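Local coordinates for putative sensory box/GGDEF family protein (Vibrio parahaemolyticus, PDB 3LID) that probably makes cyclic di-GMP from two GTP molecules as a full-length protein, of which this extracellular PDC-fold domain is the putative sensor, at residues Y97-S102 against N171-Y176; E13-E18 against E245-F250. One frame throughout, in Å; residues are numbered along the deposited sequence.

Contact 1. Residues Y97-S102 against N171-Y176; sequences YDFKTS and NVDIEY. With PO4 (phosphate ion), chain C.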
ATOM      1  N   TYR A  97     -13.074   7.452  -0.744  1.00 15.15           N
ATOM      2  CA  TYR A  97     -13.741   6.273  -0.169  1.00 15.79           C
ATOM      3  C   TYR A  97     -13.178   6.082   1.223  1.00 14.96           C
ATOM      4  O   TYR A  97     -11.937   6.243   1.484  1.00 17.36           O
ATOM      5  CB  TYR A  97     -13.488   5.035  -1.068  1.00 15.42           C
ATOM      6  CG  TYR A  97     -13.922   3.742  -0.372  1.00 15.01           C
ATOM      7  CD1 TYR A  97     -15.288   3.438  -0.259  1.00 17.55           C
ATOM      8  CD2 TYR A  97     -12.960   2.875   0.122  1.00 14.84           C
ATOM      9  CE1 TYR A  97     -15.700   2.249   0.337  1.00 18.61           C
ATOM     10  CE2 TYR A  97     -13.331   1.655   0.746  1.00 15.02           C
ATOM     11  CZ  TYR A  97     -14.697   1.372   0.823  1.00 17.84           C
ATOM     12  OH  TYR A  97     -15.045   0.179   1.435  1.00 18.34           O
ATOM     13  N   ASP A  98     -14.076   5.718   2.148  1.00 15.80           N
ATOM     14  CA  ASP A  98     -13.657   5.551   3.520  1.00 15.37           C
ATOM     15  C   ASP A  98     -13.958   4.089   3.929  1.00 17.63           C
ATOM     16  O   ASP A  98     -15.119   3.719   3.970  1.00 17.44           O
ATOM     17  CB  ASP A  98     -14.549   6.417   4.445  1.00 14.79           C
ATOM     18  CG  ASP A  98     -14.199   6.217   5.934  1.00 16.06           C
ATOM     19  OD1 ASP A  98     -13.093   6.570   6.374  1.00 17.27           O
ATOM     20  OD2 ASP A  98     -15.089   5.780   6.682  1.00 18.79           O
ATOM     21  N   PHE A  99     -12.909   3.288   4.128  1.00 18.01           N
ATOM     22  CA  PHE A  99     -13.200   1.830   4.288  1.00 21.55           C
ATOM     23  C   PHE A  99     -13.937   1.512   5.550  1.00 22.56           C
ATOM     24  O   PHE A  99     -14.700   0.571   5.592  1.00 22.62           O
ATOM     25  CB  PHE A  99     -11.946   0.962   4.077  1.00 20.91           C
ATOM     26  CG  PHE A  99     -10.925   0.984   5.207  1.00 22.02           C
ATOM     27  CD1 PHE A  99     -11.047   0.116   6.329  1.00 25.40           C
ATOM     28  CD2 PHE A  99      -9.765   1.749   5.106  1.00 22.90           C
ATOM     29  CE1 PHE A  99     -10.047   0.077   7.347  1.00 27.81           C
ATOM     30  CE2 PHE A  99      -8.768   1.748   6.125  1.00 24.51           C
ATOM     31  CZ  PHE A  99      -8.909   0.879   7.260  1.00 26.75           C
ATOM     32  N   LYS A 100     -13.726   2.292   6.591  1.00 23.79           N
ATOM     33  CA  LYS A 100     -14.466   1.979   7.838  1.00 25.69           C
ATOM     34  C   LYS A 100     -15.958   2.048   7.731  1.00 26.03           C
ATOM     35  O   LYS A 100     -16.656   1.211   8.303  1.00 27.54           O
ATOM     36  CB  LYS A 100     -13.982   2.868   9.001  1.00 26.60           C
ATOM     37  CG  LYS A 100     -12.666   2.469   9.492  1.00 33.53           C
ATOM     38  CD  LYS A 100     -12.444   3.105  10.879  1.00 40.03           C
ATOM     39  CE  LYS A 100     -13.742   3.763  11.481  1.00 40.77           C
ATOM     40  NZ  LYS A 100     -13.623   5.291  11.398  1.00 36.04           N
ATOM     41  N   THR A 101     -16.495   3.007   7.008  1.00 23.25           N
ATOM     42  CA  THR A 101     -17.918   3.189   6.855  1.00 22.73           C
ATOM     43  C   THR A 101     -18.429   2.595   5.570  1.00 23.69           C
ATOM     44  O   THR A 101     -19.633   2.425   5.416  1.00 24.34           O
ATOM     45  CB  THR A 101     -18.348   4.659   6.850  1.00 23.46           C
ATOM     46  OG1 THR A 101     -17.681   5.344   5.773  1.00 20.45           O
ATOM     47  CG2 THR A 101     -17.958   5.343   8.183  1.00 22.95           C
ATOM     48  N   SER A 102     -17.517   2.370   4.640  1.00 22.82           N
ATOM     49  CA  SER A 102     -17.846   1.954   3.244  1.00 24.77           C
ATOM     50  C   SER A 102     -18.504   3.036   2.375  1.00 21.17           C
ATOM     51  O   SER A 102     -19.140   2.744   1.324  1.00 19.31           O
ATOM     52  CB  SER A 102     -18.683   0.656   3.237  1.00 29.42           C
ATOM     53  OG  SER A 102     -18.209  -0.407   4.160  1.00 40.45           O
ATOM     54  N   ASN A 171      -5.355   5.994  -5.708  1.00 12.69           N
ATOM     55  CA  ASN A 171      -4.551   5.961  -4.474  1.00 12.42           C
ATOM     56  C   ASN A 171      -4.882   4.650  -3.795  1.00 12.87           C
ATOM     57  O   ASN A 171      -5.911   4.533  -3.132  1.00 14.88           O
ATOM     58  CB  ASN A 171      -4.892   7.140  -3.551  1.00 15.16           C
ATOM     59  CG  ASN A 171      -4.248   8.404  -4.003  1.00 12.86           C
ATOM     60  OD1 ASN A 171      -4.200   8.681  -5.226  1.00 14.82           O
ATOM     61  ND2 ASN A 171      -3.701   9.169  -3.058  1.00 13.92           N
ATOM     62  N   VAL A 172      -3.929   3.736  -3.891  1.00 14.74           N
ATOM     63  CA  VAL A 172      -4.025   2.424  -3.184  1.00 14.64           C
ATOM     64  C   VAL A 172      -3.653   2.639  -1.724  1.00 14.09           C
ATOM     65  O   VAL A 172      -2.595   3.204  -1.387  1.00 14.66           O
ATOM     66  CB  VAL A 172      -3.130   1.388  -3.880  1.00 14.38           C
ATOM     67  CG1 VAL A 172      -3.129   0.071  -3.019  1.00 14.66           C
ATOM     68  CG2 VAL A 172      -3.599   1.142  -5.371  1.00 16.96           C
ATOM     69  N   ASP A 173      -4.557   2.263  -0.856  1.00 15.68           N
ATOM     70  CA  ASP A 173      -4.512   2.616   0.566  1.00 15.87           C
ATOM     71  C   ASP A 173      -3.712   1.505   1.327  1.00 15.71           C
ATOM     72  O   ASP A 173      -4.163   0.359   1.536  1.00 14.85           O
ATOM     73  CB  ASP A 173      -5.963   2.626   1.008  1.00 16.93           C
ATOM     74  CG  ASP A 173      -6.140   2.878   2.506  1.00 21.83           C
ATOM     75  OD1 ASP A 173      -5.178   2.926   3.263  1.00 26.96           O
ATOM     76  OD2 ASP A 173      -7.290   3.010   2.900  1.00 24.72           O
ATOM     77  N   ILE A 174      -2.444   1.814   1.603  1.00 15.50           N
ATOM     78  CA  ILE A 174      -1.581   0.822   2.303  1.00 17.12           C
ATOM     79  C   ILE A 174      -2.054   0.501   3.727  1.00 17.25           C
ATOM     80  O   ILE A 174      -1.924  -0.646   4.197  1.00 18.03           O
ATOM     81  CB  ILE A 174      -0.137   1.388   2.333  1.00 16.65           C
ATOM     82  CG1 ILE A 174       0.418   1.557   0.885  1.00 18.24           C
ATOM     83  CG2 ILE A 174       0.825   0.482   3.144  1.00 18.09           C
ATOM     84  CD1 ILE A 174       0.481   0.205   0.033  1.00 20.44           C
ATOM     85  N   GLU A 175      -2.707   1.441   4.411  1.00 16.92           N
ATOM     86  CA  GLU A 175      -3.248   1.110   5.720  1.00 18.62           C
ATOM     87  C   GLU A 175      -4.367   0.061   5.648  1.00 17.75           C
ATOM     88  O   GLU A 175      -4.442  -0.852   6.448  1.00 17.69           O
ATOM     89  CB  GLU A 175      -3.790   2.396   6.344  1.00 18.98           C
ATOM     90  CG  GLU A 175      -4.525   2.161   7.692  1.00 25.59           C
ATOM     91  CD  GLU A 175      -5.059   3.485   8.257  1.00 36.81           C
ATOM     92  OE1 GLU A 175      -5.710   4.228   7.491  1.00 35.03           O
ATOM     93  OE2 GLU A 175      -4.805   3.793   9.437  1.00 35.53           O
ATOM     94  N   TYR A 176      -5.247   0.215   4.665  1.00 17.06           N
ATOM     95  CA  TYR A 176      -6.295  -0.778   4.458  1.00 16.14           C
ATOM     96  C   TYR A 176      -5.621  -2.149   4.132  1.00 15.90           C
ATOM     97  O   TYR A 176      -6.037  -3.175   4.728  1.00 15.82           O
ATOM     98  CB  TYR A 176      -7.159  -0.380   3.237  1.00 16.84           C
ATOM     99  CG  TYR A 176      -8.091  -1.455   2.849  1.00 16.06           C
ATOM    100  CD1 TYR A 176      -9.276  -1.660   3.587  1.00 18.84           C
ATOM    101  CD2 TYR A 176      -7.781  -2.310   1.752  1.00 17.49           C
ATOM    102  CE1 TYR A 176     -10.131  -2.712   3.275  1.00 20.44           C
ATOM    103  CE2 TYR A 176      -8.649  -3.393   1.441  1.00 17.51           C
ATOM    104  CZ  TYR A 176      -9.785  -3.550   2.184  1.00 18.22           C
ATOM    105  OH  TYR A 176     -10.600  -4.649   1.830  1.00 21.90           O
TER
HETATM  106  P   PO4 C 321      -2.434  12.983  -2.719  1.00 15.25           P
HETATM  107  O1  PO4 C 321      -3.755  12.975  -1.927  1.00 15.66           O
HETATM  108  O2  PO4 C 321      -2.594  14.183  -3.662  1.00 14.86           O
HETATM  109  O3  PO4 C 321      -2.255  11.738  -3.540  1.00 15.83           O
HETATM  110  O4  PO4 C 321      -1.251  13.204  -1.782  1.00 15.42           O
HETATM  111  O   HOH W   1     -10.583   4.129   2.642  1.00 21.85           O
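F99 CG sits between the backbone N and the carbonyl carbon (chi1 74°), which turns the ring toward Y176, whose own CG lies anti to its N (chi1 171°) and swings the phenol to meet it. The result is an edge-to-face pair: Y176 CD1 stands over one face of F99, 3.5 Å from F99 CG and displaced toward the rim. The ring planes are 69° apart and the centroids 5.2 Å. Y176 CB adds an off-centre CH-pi contact to the same ring. At the edge of F99, near its plane, D173 OD2 lies 3.5 Å from F99 CD2, a position where the positive rim of the ring would probably suit a carboxylate. In this PDC-fold sensor domain, the pair joins the turn that follows the strand of Y97 to the junction of strand 163-173 with helix 174-181. D173 is the N-cap of that helix, its OD1 accepting from Y176 N at 3.1 Å from above the carboxylate plane. A water accepts from F99 N at 2.9 Å, lies 2.8 Å from Y97 O, and makes at most a long, weak bond to D173 OD2. Facing another way, N171 ND2 donates almost straight to O3 of a phosphate, probably from the crystallisation liquor.

Contact 2. Residues E13-E18 against E245-F250; sequences ENTAKE and EHLIAF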
ATOM      1  N   GLU A  13      13.861 -22.354  16.103  1.00 28.89           N
ATOM      2  CA  GLU A  13      13.943 -22.779  14.734  1.00 27.33           C
ATOM      3  C   GLU A  13      12.577 -23.167  14.194  1.00 27.01           C
ATOM      4  O   GLU A  13      12.278 -22.991  13.017  1.00 26.91           O
ATOM      5  CB  GLU A  13      14.900 -23.979  14.598  1.00 27.74           C
ATOM      6  CG  GLU A  13      16.368 -23.455  14.811  1.00 27.85           C
ATOM      7  CD  GLU A  13      17.419 -24.550  14.827  1.00 31.19           C
ATOM      8  OE1 GLU A  13      17.052 -25.657  14.368  1.00 31.03           O
ATOM      9  OE2 GLU A  13      18.576 -24.274  15.292  1.00 28.43           O
ATOM     10  N   ASN A  14      11.792 -23.784  15.037  1.00 25.07           N
ATOM     11  CA  ASN A  14      10.504 -24.311  14.536  1.00 27.68           C
ATOM     12  C   ASN A  14       9.611 -23.103  14.296  1.00 25.84           C
ATOM     13  O   ASN A  14       8.836 -23.096  13.372  1.00 26.12           O
ATOM     14  CB  ASN A  14       9.863 -25.207  15.562  1.00 27.85           C
ATOM     15  CG  ASN A  14      10.542 -26.606  15.622  1.00 35.79           C
ATOM     16  OD1 ASN A  14      11.064 -27.106  14.615  1.00 40.43           O
ATOM     17  ND2 ASN A  14      10.525 -27.217  16.793  1.00 39.95           N
ATOM     18  N   THR A  15       9.765 -22.095  15.134  1.00 25.28           N
ATOM     19  CA  THR A  15       8.932 -20.869  14.959  1.00 25.68           C
ATOM     20  C   THR A  15       9.372 -20.176  13.684  1.00 24.39           C
ATOM     21  O   THR A  15       8.534 -19.660  12.913  1.00 24.46           O
ATOM     22  CB  THR A  15       9.066 -19.913  16.124  1.00 24.66           C
ATOM     23  OG1 THR A  15       8.505 -20.527  17.303  1.00 25.38           O
ATOM     24  CG2 THR A  15       8.219 -18.617  15.875  1.00 26.09           C
ATOM     25  N   ALA A  16      10.670 -20.215  13.416  1.00 22.04           N
ATOM     26  CA  ALA A  16      11.168 -19.528  12.240  1.00 21.14           C
ATOM     27  C   ALA A  16      10.647 -20.216  10.992  1.00 24.05           C
ATOM     28  O   ALA A  16      10.297 -19.519   9.965  1.00 21.78           O
ATOM     29  CB  ALA A  16      12.702 -19.489  12.273  1.00 22.45           C
ATOM     30  N   LYS A  17      10.562 -21.558  11.020  1.00 23.23           N
ATOM     31  CA  LYS A  17      10.012 -22.285   9.871  1.00 25.94           C
ATOM     32  C   LYS A  17       8.513 -21.900   9.660  1.00 24.51           C
ATOM     33  O   LYS A  17       8.057 -21.689   8.498  1.00 24.34           O
ATOM     34  CB  LYS A  17      10.143 -23.818  10.082  1.00 26.80           C
ATOM     35  CG  LYS A  17      11.608 -24.304  10.052  1.00 35.83           C
ATOM     36  CD  LYS A  17      11.696 -25.664   9.333  1.00 41.82           C
ATOM     37  CE  LYS A  17      13.123 -26.163   9.241  1.00 47.60           C
ATOM     38  NZ  LYS A  17      13.385 -26.972  10.470  1.00 48.13           N
ATOM     39  N   GLU A  18       7.737 -21.796  10.749  1.00 23.22           N
ATOM     40  CA  GLU A  18       6.316 -21.440  10.585  1.00 21.66           C
ATOM     41  C   GLU A  18       6.204 -20.000   9.994  1.00 21.24           C
ATOM     42  O   GLU A  18       5.385 -19.708   9.136  1.00 21.10           O
ATOM     43  CB  GLU A  18       5.610 -21.373  11.897  1.00 22.57           C
ATOM     44  CG  GLU A  18       5.621 -22.725  12.610  1.00 27.50           C
ATOM     45  CD  GLU A  18       5.235 -22.597  14.077  1.00 37.62           C
ATOM     46  OE1 GLU A  18       5.850 -23.311  14.913  1.00 44.44           O
ATOM     47  OE2 GLU A  18       4.334 -21.814  14.408  1.00 37.54           O
ATOM     48  N   GLU A 245      17.944 -12.281  21.367  1.00 32.81           N
ATOM     49  CA  GLU A 245      16.846 -11.545  21.987  1.00 31.84           C
ATOM     50  C   GLU A 245      15.573 -11.399  21.106  1.00 30.60           C
ATOM     51  O   GLU A 245      14.437 -11.264  21.612  1.00 28.32           O
ATOM     52  CB  GLU A 245      17.352 -10.171  22.331  1.00 33.11           C
ATOM     53  CG  GLU A 245      18.430 -10.244  23.417  1.00 40.05           C
ATOM     54  CD  GLU A 245      18.401  -9.031  24.315  1.00 49.51           C
ATOM     55  OE1 GLU A 245      18.784  -7.936  23.827  1.00 53.27           O
ATOM     56  OE2 GLU A 245      17.993  -9.168  25.502  1.00 53.63           O
ATOM     57  N   HIS A 246      15.791 -11.449  19.816  1.00 27.53           N
ATOM     58  CA  HIS A 246      14.700 -11.381  18.836  1.00 26.97           C
ATOM     59  C   HIS A 246      14.977 -12.423  17.777  1.00 24.89           C
ATOM     60  O   HIS A 246      16.120 -12.568  17.285  1.00 24.88           O
ATOM     61  CB  HIS A 246      14.638  -9.970  18.188  1.00 27.38           C
ATOM     62  CG  HIS A 246      13.868  -8.983  19.007  1.00 32.27           C
ATOM     63  ND1 HIS A 246      14.396  -8.353  20.122  1.00 39.11           N
ATOM     64  CD2 HIS A 246      12.590  -8.540  18.899  1.00 29.40           C
ATOM     65  CE1 HIS A 246      13.475  -7.586  20.675  1.00 35.51           C
ATOM     66  NE2 HIS A 246      12.361  -7.703  19.971  1.00 40.47           N
ATOM     67  N   LEU A 247      13.912 -13.087  17.354  1.00 24.72           N
ATOM     68  CA  LEU A 247      13.932 -13.891  16.132  1.00 21.81           C
ATOM     69  C   LEU A 247      13.272 -13.031  15.045  1.00 21.03           C
ATOM     70  O   LEU A 247      12.191 -12.505  15.290  1.00 22.88           O
ATOM     71  CB  LEU A 247      13.011 -15.073  16.315  1.00 22.55           C
ATOM     72  CG  LEU A 247      12.721 -15.807  14.998  1.00 23.32           C
ATOM     73  CD1 LEU A 247      13.990 -16.408  14.313  1.00 25.55           C
ATOM     74  CD2 LEU A 247      11.631 -16.880  15.242  1.00 23.25           C
ATOM     75  N   ILE A 248      13.964 -12.809  13.950  1.00 22.15           N
ATOM     76  CA  ILE A 248      13.356 -12.042  12.853  1.00 20.73           C
ATOM     77  C   ILE A 248      13.344 -12.993  11.647  1.00 19.21           C
ATOM     78  O   ILE A 248      14.416 -13.510  11.208  1.00 19.70           O
ATOM     79  CB  ILE A 248      14.208 -10.849  12.509  1.00 21.68           C
ATOM     80  CG1 ILE A 248      14.285  -9.910  13.727  1.00 27.79           C
ATOM     81  CG2 ILE A 248      13.568 -10.073  11.312  1.00 21.88           C
ATOM     82  CD1 ILE A 248      15.168  -8.857  13.462  1.00 35.47           C
ATOM     83  N   ALA A 249      12.147 -13.207  11.087  1.00 18.69           N
ATOM     84  CA  ALA A 249      12.010 -13.900   9.853  1.00 17.12           C
ATOM     85  C   ALA A 249      11.641 -12.848   8.785  1.00 16.97           C
ATOM     86  O   ALA A 249      10.946 -11.882   9.127  1.00 18.83           O
ATOM     87  CB  ALA A 249      10.920 -14.971   9.940  1.00 18.18           C
ATOM     88  N   PHE A 250      12.214 -12.997   7.604  1.00 15.85           N
ATOM     89  CA  PHE A 250      12.086 -11.925   6.606  1.00 15.97           C
ATOM     90  C   PHE A 250      11.939 -12.503   5.217  1.00 17.14           C
ATOM     91  O   PHE A 250      12.387 -13.641   4.877  1.00 17.53           O
ATOM     92  CB  PHE A 250      13.330 -11.009   6.661  1.00 15.73           C
ATOM     93  CG  PHE A 250      14.674 -11.800   6.666  1.00 18.28           C
ATOM     94  CD1 PHE A 250      15.277 -12.212   5.483  1.00 20.34           C
ATOM     95  CD2 PHE A 250      15.292 -12.110   7.900  1.00 24.39           C
ATOM     96  CE1 PHE A 250      16.493 -12.968   5.520  1.00 22.79           C
ATOM     97  CE2 PHE A 250      16.479 -12.846   7.928  1.00 21.62           C
ATOM     98  CZ  PHE A 250      17.052 -13.263   6.763  1.00 22.35           C
TER
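L247, A16 and T15 carry this contact, in which the long N-terminal helix 9-45 of the PDC-fold sensor domain lies against strand 246-254 of the second antiparallel sheet. L247 has the most surface buried of the three. Its CB points at the helix, and CG, anti to the backbone N (chi1 167°), extends the side chain so that the two methyls reach the helix surface, where they divide the work. CD1 rests on A16, 3.9 Å from its CB, whereas CD2 also leans over the backbone, 3.9 Å from A16 N. No hydrogen bond crosses between the segments; side-chain contact between them is made by methyl groups. A249, two residues along the strand, also directs its CB at the helix and packs on A19 and L23, while I248 between them faces away, toward Y226 and I229. Y240 of the adjoining strand touches both A16 and L247. T15 divides its branches by polarity: OG1 is hydrogen-bonded to N11 O within the helix, and CG2, anti to the backbone N, is turned to the strand, where it meets L247 CD2 at 3.9 Å.

Overall arrangement
From the N terminus, the chain enters contact 2 almost at once, through residues 13-18 of helix 9-45, and returns to it only at 245-250, so that this contact closes a loop of 226 intervening residues. Contact 1 closes a shorter one, with 68 residues between 97-102 and 171-176, and falls entirely within the first; the two nest and do not cross. Contact 1 joins the turn that follows the strand of Y97 to the start of helix 174-181, across the intervening strand 79-86 of the first sheet. Contact 2 brings the second sheet back onto the opening helix. Their centres are 31 Å apart and their nearest atoms about 17 Å, so the two contacts do not touch.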